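PDB 4NLC: ribosomal RNA processing protein 6 from Trypanosoma brucei brucei, which probably degrades and trims RNA from its 3' end as an exosome-associated 3'-5' exoribonuclease, here as its catalytic core of exonuclease and HRDC domains. Local coordinates for residues Phe187-Asp190 with Lys196-Lys199; Pro268-Asp273 with Ala305-Asp310; Gly37-Ala42 with Gly163-Asn168. The protein carries 1 engineered substitution. All coordinates share one frame; numbering follows the deposited sequence.

Contact 1: Phe187-Asp190 with Lys196-Lys199; sequences FAVD and KLNK
V189 and L197 touch through their methyl branches where the chain doubles back after helix 185-193, a small worked case of a helix packing against its own exit loop. With V189 CG1 anti to the backbone N (chi1 175°), that branch faces the loop and comes to 4.0 Å from L197 CD2. The other branches meet as well, V189 CG2 reaching L197 CD1 at 4.1 Å. The side chains cross at about a right angle, and both methyls of each fork face the other. V195 and F225 also touch V189 and continue this apolar patch. Beside this pair, D190 follows V189 and K196 precedes L197, and the chemistry turns polar. K196, whose CB starts out away from the helix, bends at chi2 (-116°) and brings its methylene end back. It is K196 CE, not NZ, that comes closest: D190 OD2 lies 3.5 Å from K196 CE and 4.3 Å from K196 NZ. That separation is beyond a salt bridge, and any attraction between the two charges is probably loose. The apolar pair thus supplies the van der Waals packing, and the acid and lysine add at most a long-range electrostatic pull at a more exposed margin.

Contact 2: Pro268-Asp273 with Ala305-Asp310; sequences PHLDPD and AAREAD
R307 reaches from the last turn of helix 289-309 to the loop 268-273 with the NH2 side of its guanidinium. R307 NH2 gives a weak hydrogen bond to P268 O, 3.4 Å long and bent to 141° at the hydrogen. The same nitrogen lies 3.3 Å from L270 CB, approached obliquely to the guanidinium plane. A water provides a second link, through two shorter bonds: it donates to P268 O at 2.6 Å and accepts from R307 NH1 at 2.8 Å, lying in the guanidinium plane at its edge. P268 O is thus linked to NH2 by a weak direct bond and to NH1 through the water. The side chain runs extended from CG to NE, reaching across to the loop while NE stays in a salt bridge with D303, one turn back, which should help fix the group's rotation. N15 O takes a hydrogen bond from R307 NH1. D310, C-prime residue of the Schellman motif that ends the helix, bonds through its carboxylate to N15 ND2 and Y105 N. The contact ties the linker between helices 249-261 and 275-280 to the C-terminal end of 289-309, an HRDC-domain helix, with the N-terminal segment and the Y105 loop alongside.

Contact 3: Gly37-Ala42 with Gly163-Asn168; sequences GVHPFA and GLYIVN
An aromatic cluster of H39, F41 and Y165 joins a loop of the N-terminal region to the exonuclease domain, with H39, P40 and F41, consecutive in a type I turn, all lying on one side of the Y165 ring. Y165 CE2 lies over one face of the H39 imidazole, offset toward its rim, and the closest approach is H39 CE1 to Y165 CD2 at 3.4 Å. These two planes are inclined by 55°. F41 meets the tyrosine at a similar tilt of 53°, its own edge turned to the partner, with F41 CD2 3.5 Å from Y165 CD1. P40 crosses the hydroxyl end of the tyrosine, placing CD 3.4 Å from Y165 OH and CG 3.5 Å from Y165 CZ. The imidazole is kept from swinging: F41 N donates to H39 ND1 at 3.2 Å, nearly in the ring plane, and H39 NE2 bonds to S261 O. The turn closes through A42 N to H39 O and leaves F41 as N-cap of helix 42-46. Y24 of strand 23-25 touches P40, F41 and Y165. This is aromatic and proline packing of an N-terminal extension over an RNase H-like exonuclease fold, against the connection from helix 152-162 to the sheet's edge strand 169-171.

Contact 3 is the buried one of the three, whereas contacts 1 and 2 are only partly buried and lie on opposite sides of the chain's centre, about 36 Å apart between centres. Contacts 1 and 3 both draw on the exonuclease domain, but contact 1 closes a local stretch just five residues long, while contact 3 brings together segments 120 residues apart. Contact 2 instead involves the HRDC domain, and the three hold different helices and loops. Chemistry follows position: rings and a proline pack in buried contact 3, a buried arginine meets a carbonyl and a water in contact 2, and contact 1 sets aliphatic branches beside opposite charges that stay beyond salt-bridge range. None of the three touches another.

Contact 1: Phe187-Asp190 with Lys196-Lys199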
ATOM      1  N   PHE A 187      12.565  13.008   7.599  1.00 24.29           N
ATOM      2  CA  PHE A 187      13.443  14.119   7.229  1.00 22.74           C
ATOM      3  C   PHE A 187      12.661  15.428   7.072  1.00 28.29           C
ATOM      4  O   PHE A 187      13.045  16.410   7.696  1.00 29.10           O
ATOM      5  CB  PHE A 187      14.268  13.837   5.949  1.00 22.74           C
ATOM      6  CG  PHE A 187      14.895  15.106   5.422  1.00 24.06           C
ATOM      7  CD1 PHE A 187      16.000  15.674   6.055  1.00 26.67           C
ATOM      8  CD2 PHE A 187      14.345  15.773   4.331  1.00 26.58           C
ATOM      9  CE1 PHE A 187      16.560  16.868   5.587  1.00 28.57           C
ATOM     10  CE2 PHE A 187      14.907  16.971   3.863  1.00 29.45           C
ATOM     11  CZ  PHE A 187      16.019  17.507   4.490  1.00 27.40           C
ATOM     12  N   ALA A 188      11.589  15.443   6.235  1.00 24.83           N
ATOM     13  CA  ALA A 188      10.772  16.633   5.939  1.00 24.95           C
ATOM     14  C   ALA A 188      10.226  17.279   7.199  1.00 29.26           C
ATOM     15  O   ALA A 188      10.337  18.493   7.373  1.00 29.53           O
ATOM     16  CB  ALA A 188       9.611  16.262   5.004  1.00 25.62           C
ATOM     17  N   VAL A 189       9.648  16.463   8.088  1.00 26.48           N
ATOM     18  CA  VAL A 189       9.064  16.941   9.337  1.00 26.22           C
ATOM     19  C   VAL A 189      10.157  17.504  10.242  1.00 32.75           C
ATOM     20  O   VAL A 189       9.995  18.598  10.790  1.00 34.33           O
ATOM     21  CB  VAL A 189       8.151  15.884  10.009  1.00 27.52           C
ATOM     22  CG1 VAL A 189       7.652  16.370  11.361  1.00 27.00           C
ATOM     23  CG2 VAL A 189       6.967  15.537   9.097  1.00 26.16           C
ATOM     24  N   ASP A 190      11.290  16.816  10.345  1.00 30.31           N
ATOM     25  CA  ASP A 190      12.391  17.326  11.160  1.00 31.07           C
ATOM     26  C   ASP A 190      13.043  18.586  10.540  1.00 35.52           C
ATOM     27  O   ASP A 190      13.350  19.526  11.262  1.00 34.85           O
ATOM     28  CB  ASP A 190      13.399  16.206  11.438  1.00 33.13           C
ATOM     29  CG  ASP A 190      14.581  16.557  12.318  1.00 50.06           C
ATOM     30  OD1 ASP A 190      14.438  17.453  13.184  1.00 53.86           O
ATOM     31  OD2 ASP A 190      15.623  15.890  12.194  1.00 56.73           O
ATOM     32  N   LYS A 196      10.768  15.342  15.699  1.00 39.01           N
ATOM     33  CA  LYS A 196      11.271  14.004  15.409  1.00 39.29           C
ATOM     34  C   LYS A 196      10.119  13.018  15.447  1.00 43.02           C
ATOM     35  O   LYS A 196       9.473  12.857  16.482  1.00 42.60           O
ATOM     36  CB  LYS A 196      12.415  13.589  16.349  1.00 43.25           C
ATOM     37  CG  LYS A 196      13.761  14.052  15.835  1.00 57.63           C
ATOM     38  CD  LYS A 196      14.691  12.893  15.478  1.00 73.00           C
ATOM     39  CE  LYS A 196      15.843  13.379  14.630  1.00 84.05           C
ATOM     40  NZ  LYS A 196      16.788  12.294  14.270  1.00 93.61           N
ATOM     41  N   LEU A 197       9.827  12.403  14.298  1.00 39.47           N
ATOM     42  CA  LEU A 197       8.764  11.415  14.183  1.00 38.93           C
ATOM     43  C   LEU A 197       9.167  10.113  14.864  1.00 48.75           C
ATOM     44  O   LEU A 197      10.352   9.772  14.881  1.00 48.69           O
ATOM     45  CB  LEU A 197       8.389  11.170  12.719  1.00 36.91           C
ATOM     46  CG  LEU A 197       7.633  12.285  11.972  1.00 39.17           C
ATOM     47  CD1 LEU A 197       7.140  11.785  10.620  1.00 37.89           C
ATOM     48  CD2 LEU A 197       6.452  12.813  12.776  1.00 38.66           C
ATOM     49  N   ASN A 198       8.191   9.406  15.456  1.00 49.53           N
ATOM     50  CA  ASN A 198       8.456   8.133  16.128  1.00 51.55           C
ATOM     51  C   ASN A 198       8.654   7.022  15.083  1.00 58.57           C
ATOM     52  O   ASN A 198       7.753   6.749  14.303  1.00 58.69           O
ATOM     53  CB  ASN A 198       7.337   7.790  17.127  1.00 52.96           C
ATOM     54  CG  ASN A 198       7.782   6.903  18.274  1.00 76.55           C
ATOM     55  OD1 ASN A 198       8.749   6.125  18.174  1.00 74.15           O
ATOM     56  ND2 ASN A 198       7.071   6.985  19.391  1.00 63.17           N
ATOM     57  N   LYS A 199       9.856   6.429  15.048  1.00 57.24           N
ATOM     58  CA  LYS A 199      10.281   5.373  14.117  1.00 57.03           C
ATOM     59  C   LYS A 199       9.532   4.039  14.349  1.00 59.40           C
ATOM     60  O   LYS A 199       9.106   3.384  13.392  1.00 58.01           O
ATOM     61  CB  LYS A 199      11.805   5.161  14.284  1.00 61.00           C
ATOM     62  CG  LYS A 199      12.450   4.223  13.259  1.00 83.57           C
ATOM     63  CD  LYS A 199      13.770   3.655  13.771  1.00 94.89           C
ATOM     64  CE  LYS A 199      14.328   2.600  12.846  1.00109.26           C
ATOM     65  NZ  LYS A 199      15.531   1.931  13.417  1.00120.07           N
TER

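Contact 2: Pro268-Asp273 with Ala305-Asp310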
ATOM      1  N   PRO A 268      -0.036  -9.291  -7.699  1.00 43.30           N
ATOM      2  CA  PRO A 268       1.269  -9.974  -7.673  1.00 45.15           C
ATOM      3  C   PRO A 268       1.331 -11.038  -8.776  1.00 51.87           C
ATOM      4  O   PRO A 268       0.396 -11.810  -8.992  1.00 49.31           O
ATOM      5  CB  PRO A 268       1.328 -10.564  -6.265  1.00 47.16           C
ATOM      6  CG  PRO A 268       0.474  -9.654  -5.451  1.00 50.22           C
ATOM      7  CD  PRO A 268      -0.671  -9.333  -6.368  1.00 45.24           C
ATOM      8  N   HIS A 269       2.416 -10.975  -9.528  1.00 52.59           N
ATOM      9  CA  HIS A 269       2.749 -11.708 -10.749  1.00 55.32           C
ATOM     10  C   HIS A 269       3.617 -12.960 -10.508  1.00 60.50           C
ATOM     11  O   HIS A 269       4.817 -12.832 -10.232  1.00 61.47           O
ATOM     12  CB  HIS A 269       3.486 -10.705 -11.658  1.00 56.84           C
ATOM     13  CG  HIS A 269       3.787  -9.420 -10.931  1.00 60.26           C
ATOM     14  ND1 HIS A 269       4.697  -9.378  -9.874  1.00 62.21           N
ATOM     15  CD2 HIS A 269       3.205  -8.199 -11.051  1.00 61.91           C
ATOM     16  CE1 HIS A 269       4.664  -8.135  -9.419  1.00 61.12           C
ATOM     17  NE2 HIS A 269       3.785  -7.385 -10.095  1.00 61.14           N
ATOM     18  N   LEU A 270       3.016 -14.164 -10.598  1.00 53.60           N
ATOM     19  CA  LEU A 270       3.784 -15.409 -10.432  1.00 51.86           C
ATOM     20  C   LEU A 270       4.194 -15.952 -11.785  1.00 54.19           C
ATOM     21  O   LEU A 270       3.342 -16.354 -12.583  1.00 53.03           O
ATOM     22  CB  LEU A 270       3.038 -16.495  -9.620  1.00 50.05           C
ATOM     23  CG  LEU A 270       3.793 -17.811  -9.215  1.00 53.81           C
ATOM     24  CD1 LEU A 270       3.739 -18.883 -10.285  1.00 54.21           C
ATOM     25  CD2 LEU A 270       5.199 -17.571  -8.627  1.00 55.04           C
ATOM     26  N   ASP A 271       5.504 -15.972 -12.029  1.00 50.58           N
ATOM     27  CA  ASP A 271       6.075 -16.507 -13.255  1.00 51.59           C
ATOM     28  C   ASP A 271       6.599 -17.899 -12.878  1.00 56.36           C
ATOM     29  O   ASP A 271       7.580 -18.003 -12.130  1.00 55.34           O
ATOM     30  CB  ASP A 271       7.193 -15.596 -13.803  1.00 54.23           C
ATOM     31  CG  ASP A 271       7.474 -15.780 -15.284  1.00 61.47           C
ATOM     32  OD1 ASP A 271       7.472 -16.941 -15.752  1.00 59.92           O
ATOM     33  OD2 ASP A 271       7.689 -14.759 -15.980  1.00 70.53           O
ATOM     34  N   PRO A 272       5.915 -18.983 -13.312  1.00 54.55           N
ATOM     35  CA  PRO A 272       6.349 -20.335 -12.905  1.00 53.90           C
ATOM     36  C   PRO A 272       7.731 -20.761 -13.414  1.00 58.18           C
ATOM     37  O   PRO A 272       8.284 -21.744 -12.912  1.00 55.87           O
ATOM     38  CB  PRO A 272       5.232 -21.248 -13.421  1.00 56.14           C
ATOM     39  CG  PRO A 272       4.074 -20.317 -13.746  1.00 61.60           C
ATOM     40  CD  PRO A 272       4.703 -19.037 -14.159  1.00 57.53           C
ATOM     41  N   ASP A 273       8.287 -20.010 -14.393  1.00 56.39           N
ATOM     42  CA  ASP A 273       9.608 -20.270 -14.973  1.00 57.20           C
ATOM     43  C   ASP A 273      10.691 -19.330 -14.412  1.00 62.30           C
ATOM     44  O   ASP A 273      11.871 -19.610 -14.614  1.00 61.89           O
ATOM     45  CB  ASP A 273       9.580 -20.103 -16.522  1.00 60.41           C
ATOM     46  CG  ASP A 273       8.385 -20.661 -17.288  1.00 65.79           C
ATOM     47  OD1 ASP A 273       7.849 -21.710 -16.878  1.00 65.67           O
ATOM     48  OD2 ASP A 273       8.035 -20.083 -18.336  1.00 69.76           O
ATOM     49  N   ALA A 305      -0.549 -22.070  -2.685  1.00 30.28           N
ATOM     50  CA  ALA A 305      -1.081 -22.211  -1.335  1.00 29.99           C
ATOM     51  C   ALA A 305      -1.292 -20.846  -0.651  1.00 33.91           C
ATOM     52  O   ALA A 305      -2.202 -20.704   0.166  1.00 33.72           O
ATOM     53  CB  ALA A 305      -0.160 -23.085  -0.507  1.00 30.82           C
ATOM     54  N   ALA A 306      -0.466 -19.849  -1.003  1.00 30.14           N
ATOM     55  CA  ALA A 306      -0.542 -18.496  -0.455  1.00 29.59           C
ATOM     56  C   ALA A 306      -1.807 -17.800  -0.967  1.00 33.38           C
ATOM     57  O   ALA A 306      -2.480 -17.113  -0.196  1.00 31.88           O
ATOM     58  CB  ALA A 306       0.697 -17.707  -0.848  1.00 30.04           C
ATOM     59  N   ARG A 307      -2.123 -18.005  -2.264  1.00 31.50           N
ATOM     60  CA  ARG A 307      -3.306 -17.498  -2.963  1.00 32.76           C
ATOM     61  C   ARG A 307      -4.603 -18.043  -2.364  1.00 37.47           C
ATOM     62  O   ARG A 307      -5.533 -17.275  -2.065  1.00 36.08           O
ATOM     63  CB  ARG A 307      -3.224 -17.803  -4.465  1.00 32.21           C
ATOM     64  CG  ARG A 307      -2.200 -16.926  -5.168  1.00 39.28           C
ATOM     65  CD  ARG A 307      -2.037 -17.317  -6.622  1.00 41.58           C
ATOM     66  NE  ARG A 307      -0.857 -16.693  -7.221  1.00 42.09           N
ATOM     67  CZ  ARG A 307      -0.859 -15.626  -8.018  1.00 49.28           C
ATOM     68  NH1 ARG A 307      -1.999 -15.011  -8.321  1.00 29.20           N
ATOM     69  NH2 ARG A 307       0.277 -15.153  -8.495  1.00 42.69           N
ATOM     70  N   GLU A 308      -4.626 -19.365  -2.145  1.00 35.47           N
ATOM     71  CA  GLU A 308      -5.723 -20.112  -1.550  1.00 35.00           C
ATOM     72  C   GLU A 308      -5.990 -19.705  -0.087  1.00 36.40           C
ATOM     73  O   GLU A 308      -7.141 -19.482   0.292  1.00 37.20           O
ATOM     74  CB  GLU A 308      -5.434 -21.625  -1.662  1.00 36.90           C
ATOM     75  CG  GLU A 308      -5.330 -22.136  -3.090  1.00 47.64           C
ATOM     76  CD  GLU A 308      -6.580 -21.938  -3.930  1.00 80.97           C
ATOM     77  OE1 GLU A 308      -7.625 -22.552  -3.608  1.00 66.18           O
ATOM     78  OE2 GLU A 308      -6.521 -21.148  -4.901  1.00 84.93           O
ATOM     79  N   ALA A 309      -4.934 -19.569   0.719  1.00 31.02           N
ATOM     80  CA  ALA A 309      -5.074 -19.216   2.130  1.00 30.26           C
ATOM     81  C   ALA A 309      -5.269 -17.715   2.320  1.00 34.11           C
ATOM     82  O   ALA A 309      -5.688 -17.281   3.397  1.00 34.81           O
ATOM     83  CB  ALA A 309      -3.855 -19.690   2.907  1.00 30.83           C
ATOM     84  N   ASP A 310      -5.025 -16.937   1.258  1.00 29.03           N
ATOM     85  CA  ASP A 310      -5.016 -15.473   1.267  1.00 28.48           C
ATOM     86  C   ASP A 310      -3.984 -14.985   2.299  1.00 30.19           C
ATOM     87  O   ASP A 310      -4.265 -14.144   3.153  1.00 27.89           O
ATOM     88  CB  ASP A 310      -6.402 -14.815   1.434  1.00 29.83           C
ATOM     89  CG  ASP A 310      -6.355 -13.306   1.176  1.00 36.31           C
ATOM     90  OD1 ASP A 310      -5.445 -12.855   0.431  1.00 36.59           O
ATOM     91  OD2 ASP A 310      -7.187 -12.574   1.766  1.00 33.99           O
TER
HETATM   92  O   HOH W   1      -1.896 -12.694  -9.831  1.00 61.84           O

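Contact 3: Gly37-Ala42 with Gly163-Asn168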
ATOM      1  N   GLY A  37      -5.499  -3.617 -17.236  1.00 36.16           N
ATOM      2  CA  GLY A  37      -4.445  -2.782 -17.822  1.00 36.26           C
ATOM      3  C   GLY A  37      -4.852  -1.362 -18.218  1.00 38.55           C
ATOM      4  O   GLY A  37      -4.076  -0.659 -18.863  1.00 37.68           O
ATOM      5  N   VAL A  38      -6.064  -0.919 -17.823  1.00 34.35           N
ATOM      6  CA  VAL A  38      -6.590   0.411 -18.125  1.00 33.14           C
ATOM      7  C   VAL A  38      -6.893   1.162 -16.812  1.00 35.27           C
ATOM      8  O   VAL A  38      -7.699   0.722 -15.987  1.00 33.46           O
ATOM      9  CB  VAL A  38      -7.830   0.367 -19.074  1.00 38.02           C
ATOM     10  CG1 VAL A  38      -8.355   1.775 -19.389  1.00 37.39           C
ATOM     11  CG2 VAL A  38      -7.526  -0.396 -20.375  1.00 39.22           C
ATOM     12  N   HIS A  39      -6.237   2.301 -16.635  1.00 30.10           N
ATOM     13  CA  HIS A  39      -6.492   3.201 -15.522  1.00 28.08           C
ATOM     14  C   HIS A  39      -7.795   3.924 -15.930  1.00 30.60           C
ATOM     15  O   HIS A  39      -7.801   4.596 -16.968  1.00 30.05           O
ATOM     16  CB  HIS A  39      -5.323   4.179 -15.418  1.00 27.65           C
ATOM     17  CG  HIS A  39      -5.357   5.086 -14.240  1.00 29.30           C
ATOM     18  ND1 HIS A  39      -6.416   5.958 -14.021  1.00 30.26           N
ATOM     19  CD2 HIS A  39      -4.405   5.299 -13.305  1.00 29.59           C
ATOM     20  CE1 HIS A  39      -6.067   6.668 -12.963  1.00 29.36           C
ATOM     21  NE2 HIS A  39      -4.868   6.293 -12.489  1.00 29.03           N
ATOM     22  N   PRO A  40      -8.910   3.783 -15.175  1.00 27.35           N
ATOM     23  CA  PRO A  40     -10.186   4.355 -15.647  1.00 26.98           C
ATOM     24  C   PRO A  40     -10.292   5.877 -15.616  1.00 30.95           C
ATOM     25  O   PRO A  40     -11.186   6.433 -16.242  1.00 30.45           O
ATOM     26  CB  PRO A  40     -11.228   3.675 -14.770  1.00 28.13           C
ATOM     27  CG  PRO A  40     -10.514   3.306 -13.540  1.00 32.10           C
ATOM     28  CD  PRO A  40      -9.105   2.999 -13.934  1.00 27.84           C
ATOM     29  N   PHE A  41      -9.379   6.551 -14.930  1.00 28.39           N
ATOM     30  CA  PHE A  41      -9.383   8.013 -14.929  1.00 28.38           C
ATOM     31  C   PHE A  41      -8.196   8.603 -15.731  1.00 30.61           C
ATOM     32  O   PHE A  41      -7.910   9.785 -15.598  1.00 29.51           O
ATOM     33  CB  PHE A  41      -9.464   8.558 -13.493  1.00 29.16           C
ATOM     34  CG  PHE A  41     -10.837   8.347 -12.916  1.00 30.54           C
ATOM     35  CD1 PHE A  41     -11.900   9.163 -13.290  1.00 34.36           C
ATOM     36  CD2 PHE A  41     -11.084   7.297 -12.039  1.00 31.69           C
ATOM     37  CE1 PHE A  41     -13.189   8.931 -12.789  1.00 34.89           C
ATOM     38  CE2 PHE A  41     -12.359   7.091 -11.514  1.00 33.70           C
ATOM     39  CZ  PHE A  41     -13.409   7.889 -11.911  1.00 32.25           C
ATOM     40  N   ALA A  42      -7.536   7.794 -16.584  1.00 28.55           N
ATOM     41  CA  ALA A  42      -6.367   8.256 -17.360  1.00 29.87           C
ATOM     42  C   ALA A  42      -6.654   9.486 -18.214  1.00 32.94           C
ATOM     43  O   ALA A  42      -5.898  10.447 -18.145  1.00 32.87           O
ATOM     44  CB  ALA A  42      -5.778   7.132 -18.205  1.00 31.17           C
ATOM     45  N   GLY A 163     -11.049   1.195  -5.278  1.00 26.76           N
ATOM     46  CA  GLY A 163     -11.340   1.821  -6.568  1.00 25.40           C
ATOM     47  C   GLY A 163     -11.236   3.342  -6.493  1.00 27.05           C
ATOM     48  O   GLY A 163     -12.015   4.048  -7.144  1.00 25.85           O
ATOM     49  N   LEU A 164     -10.255   3.862  -5.691  1.00 22.63           N
ATOM     50  CA  LEU A 164      -9.983   5.294  -5.519  1.00 21.88           C
ATOM     51  C   LEU A 164      -8.782   5.766  -6.348  1.00 26.87           C
ATOM     52  O   LEU A 164      -7.741   5.103  -6.397  1.00 26.25           O
ATOM     53  CB  LEU A 164      -9.852   5.698  -4.025  1.00 21.19           C
ATOM     54  CG  LEU A 164     -11.136   5.596  -3.192  1.00 23.93           C
ATOM     55  CD1 LEU A 164     -10.875   5.846  -1.706  1.00 23.13           C
ATOM     56  CD2 LEU A 164     -12.178   6.558  -3.686  1.00 28.04           C
ATOM     57  N   TYR A 165      -8.951   6.934  -7.005  1.00 24.23           N
ATOM     58  CA  TYR A 165      -8.011   7.569  -7.923  1.00 23.98           C
ATOM     59  C   TYR A 165      -7.858   9.068  -7.623  1.00 30.28           C
ATOM     60  O   TYR A 165      -8.849   9.764  -7.351  1.00 29.26           O
ATOM     61  CB  TYR A 165      -8.478   7.357  -9.369  1.00 24.86           C
ATOM     62  CG  TYR A 165      -8.627   5.897  -9.742  1.00 26.23           C
ATOM     63  CD1 TYR A 165      -9.824   5.214  -9.513  1.00 27.13           C
ATOM     64  CD2 TYR A 165      -7.574   5.196 -10.320  1.00 27.48           C
ATOM     65  CE1 TYR A 165      -9.962   3.868  -9.841  1.00 26.00           C
ATOM     66  CE2 TYR A 165      -7.714   3.863 -10.693  1.00 28.64           C
ATOM     67  CZ  TYR A 165      -8.895   3.192 -10.411  1.00 33.88           C
ATOM     68  OH  TYR A 165      -9.018   1.875 -10.760  1.00 29.85           O
ATOM     69  N   ILE A 166      -6.598   9.555  -7.710  1.00 26.25           N
ATOM     70  CA  ILE A 166      -6.227  10.915  -7.345  1.00 25.30           C
ATOM     71  C   ILE A 166      -6.090  11.866  -8.540  1.00 30.08           C
ATOM     72  O   ILE A 166      -5.213  11.707  -9.380  1.00 31.21           O
ATOM     73  CB  ILE A 166      -4.956  10.923  -6.449  1.00 26.89           C
ATOM     74  CG1 ILE A 166      -4.992   9.786  -5.406  1.00 26.17           C
ATOM     75  CG2 ILE A 166      -4.823  12.270  -5.746  1.00 28.04           C
ATOM     76  CD1 ILE A 166      -3.568   9.195  -5.044  1.00 38.88           C
ATOM     77  N   VAL A 167      -6.975  12.862  -8.590  1.00 26.04           N
ATOM     78  CA  VAL A 167      -6.963  13.932  -9.569  1.00 26.61           C
ATOM     79  C   VAL A 167      -6.289  15.097  -8.812  1.00 30.00           C
ATOM     80  O   VAL A 167      -6.779  15.534  -7.774  1.00 29.37           O
ATOM     81  CB  VAL A 167      -8.396  14.279 -10.073  1.00 31.12           C
ATOM     82  CG1 VAL A 167      -8.397  15.552 -10.919  1.00 31.18           C
ATOM     83  CG2 VAL A 167      -9.004  13.115 -10.859  1.00 30.62           C
ATOM     84  N   ASN A 168      -5.139  15.533  -9.303  1.00 25.91           N
ATOM     85  CA  ASN A 168      -4.301  16.581  -8.723  1.00 25.98           C
ATOM     86  C   ASN A 168      -3.609  16.141  -7.429  1.00 29.83           C
ATOM     87  O   ASN A 168      -3.773  16.716  -6.342  1.00 28.32           O
ATOM     88  CB  ASN A 168      -5.007  17.921  -8.584  1.00 26.99           C
ATOM     89  CG  ASN A 168      -4.916  18.707  -9.863  1.00 47.95           C
ATOM     90  OD1 ASN A 168      -3.959  18.576 -10.650  1.00 46.27           O
ATOM     91  ND2 ASN A 168      -5.907  19.523 -10.115  1.00 35.88           N
TER